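Rab GDP-dissociation inhibitor (Saccharomyces cerevisiae, PDB 2BCG) holds GDP on Rab GTPases such as SEC4 by slowing its dissociation, and extracts GDP-bound YPT7 from vacuolar membranes. Local coordinates at residues S116-F121 against Q331-Q336. Residues are numbered along the deposited sequence; the frame is centred on the assembly and turned at random. Where two conformers were deposited one is given.
Sequences SGSYVF and QIIIPQ
Y119 and F121 reach across to Q331 and I333 through their backbones, pairing strand 118-122 with strand 330-334 as parallel neighbours in a mixed beta sheet of the Rab GDI fold. The pattern alternates as parallel pairing demands: Q331 N donates to G117 O, Y119 N bonds to Q331 O at 2.8 Å, I333 N to Y119 O, and F121 N to I333 O. This is the one parallel junction in that sheet, since strand 125-128 runs antiparallel on the far edge of 118-122 and strand 345-351 does the same beyond 330-334.

One polar side-chain bond adds to the ladder. With its OG anti to the backbone N (chi1 175°), S118 meets the extended chain of Q331, whose NE2 donates to S118 OG at 2.8 Å; the hydroxyl oxygen lies in the amide plane, and the N-H points at it nearly straight, at 164°. The same buried amide also bonds to Y234 OH through NE2 and to S421 OG through OE1, so both its ends are held and its rotation is fixed. A leucine in place of Q331 would probably leave the S118, Y234 and S421 hydroxyls without their shared amide partner.

Apolar contacts gather toward the C-terminal ends of the two segments. V120, on the face that also carries S118, Q331 and I333, meets P335 just past the end of strand 330-334, the side chains crossing at about a right angle with V120 CG2 3.6 Å from P335 CG. Farther along, with CG anti to the backbone N, the F121 ring takes a CH-pi contact: I334 CG2 sits over its face, 27° off the ring normal. The ring atom nearest to that methyl is F121 CD2, 3.6 Å from I334 CG2.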
# COMPACT_ATOMS: atom_id res chain seq x y z
N SER A 116 -17.60 -2.02 2.87
CA SER A 116 -19.09 -1.90 2.98
C SER A 116 -19.65 -1.92 4.39
O SER A 116 -20.71 -1.31 4.68
CB SER A 116 -19.78 -2.99 2.16
OG SER A 116 -19.22 -3.03 0.87
N GLY A 117 -18.98 -2.60 5.29
CA GLY A 117 -19.50 -2.68 6.66
C GLY A 117 -18.63 -3.50 7.55
O GLY A 117 -17.72 -4.18 7.06
N SER A 118 -18.92 -3.44 8.86
CA SER A 118 -18.27 -4.28 9.88
C SER A 118 -19.42 -5.05 10.53
O SER A 118 -20.43 -4.44 10.91
CB SER A 118 -17.52 -3.43 10.91
OG SER A 118 -16.99 -4.22 11.97
N TYR A 119 -19.25 -6.37 10.66
CA TYR A 119 -20.28 -7.28 11.22
C TYR A 119 -19.75 -7.92 12.46
O TYR A 119 -18.56 -8.22 12.54
CB TYR A 119 -20.63 -8.40 10.22
CG TYR A 119 -21.44 -7.93 9.05
CD1 TYR A 119 -20.88 -7.11 8.08
CD2 TYR A 119 -22.75 -8.30 8.92
CE1 TYR A 119 -21.62 -6.67 7.00
CE2 TYR A 119 -23.52 -7.85 7.86
CZ TYR A 119 -22.94 -7.03 6.90
OH TYR A 119 -23.67 -6.59 5.81
N VAL A 120 -20.63 -8.13 13.44
CA VAL A 120 -20.24 -8.78 14.68
C VAL A 120 -21.01 -10.09 14.81
O VAL A 120 -22.19 -10.15 14.48
CB VAL A 120 -20.42 -7.84 15.92
CG1 VAL A 120 -21.92 -7.55 16.24
CG2 VAL A 120 -19.69 -8.39 17.14
N PHE A 121 -20.30 -11.13 15.24
CA PHE A 121 -20.86 -12.46 15.48
C PHE A 121 -21.50 -12.54 16.87
O PHE A 121 -20.89 -12.13 17.86
CB PHE A 121 -19.70 -13.44 15.38
CG PHE A 121 -20.03 -14.89 15.58
CD1 PHE A 121 -20.18 -15.75 14.49
CD2 PHE A 121 -20.06 -15.42 16.87
CE1 PHE A 121 -20.37 -17.12 14.67
CE2 PHE A 121 -20.27 -16.78 17.06
CZ PHE A 121 -20.44 -17.63 15.97
N GLN A 331 -15.65 -6.46 7.15
CA GLN A 331 -15.01 -7.10 8.27
C GLN A 331 -16.01 -7.95 9.03
O GLN A 331 -17.16 -7.51 9.22
CB GLN A 331 -14.48 -6.02 9.23
CG GLN A 331 -14.20 -6.52 10.66
CD GLN A 331 -13.47 -5.50 11.46
OE1 GLN A 331 -12.24 -5.58 11.63
NE2 GLN A 331 -14.21 -4.53 11.98
N ILE A 332 -15.60 -9.14 9.46
CA ILE A 332 -16.36 -9.83 10.50
C ILE A 332 -15.53 -9.85 11.78
O ILE A 332 -14.33 -10.16 11.72
CB ILE A 332 -16.73 -11.28 10.11
CG1 ILE A 332 -17.55 -11.32 8.81
CG2 ILE A 332 -17.52 -11.95 11.24
CD1 ILE A 332 -17.78 -12.77 8.28
N ILE A 333 -16.19 -9.57 12.91
CA ILE A 333 -15.55 -9.65 14.22
C ILE A 333 -16.23 -10.77 15.00
O ILE A 333 -17.46 -10.70 15.19
CB ILE A 333 -15.72 -8.34 15.05
CG1 ILE A 333 -15.10 -7.15 14.32
CG2 ILE A 333 -15.07 -8.47 16.42
CD1 ILE A 333 -15.51 -5.81 14.88
N ILE A 334 -15.46 -11.77 15.45
CA ILE A 334 -16.03 -12.80 16.34
C ILE A 334 -15.46 -12.52 17.73
O ILE A 334 -14.31 -12.88 17.98
CB ILE A 334 -15.71 -14.23 15.84
CG1 ILE A 334 -16.09 -14.41 14.37
CG2 ILE A 334 -16.42 -15.29 16.70
CD1 ILE A 334 -15.84 -15.82 13.82
N PRO A 335 -16.25 -11.84 18.61
CA PRO A 335 -15.75 -11.54 19.96
C PRO A 335 -15.45 -12.81 20.73
O PRO A 335 -16.16 -13.81 20.60
CB PRO A 335 -16.93 -10.80 20.62
CG PRO A 335 -17.66 -10.20 19.47
CD PRO A 335 -17.60 -11.30 18.42
N GLN A 336 -14.40 -12.73 21.52
CA GLN A 336 -13.87 -13.86 22.25
C GLN A 336 -14.92 -14.56 23.11
O GLN A 336 -14.93 -15.78 23.20
CB GLN A 336 -12.71 -13.37 23.13
CG GLN A 336 -13.15 -12.39 24.20
CD GLN A 336 -12.04 -11.95 25.06
OE1 GLN A 336 -11.62 -12.67 25.98
NE2 GLN A 336 -11.52 -10.78 24.78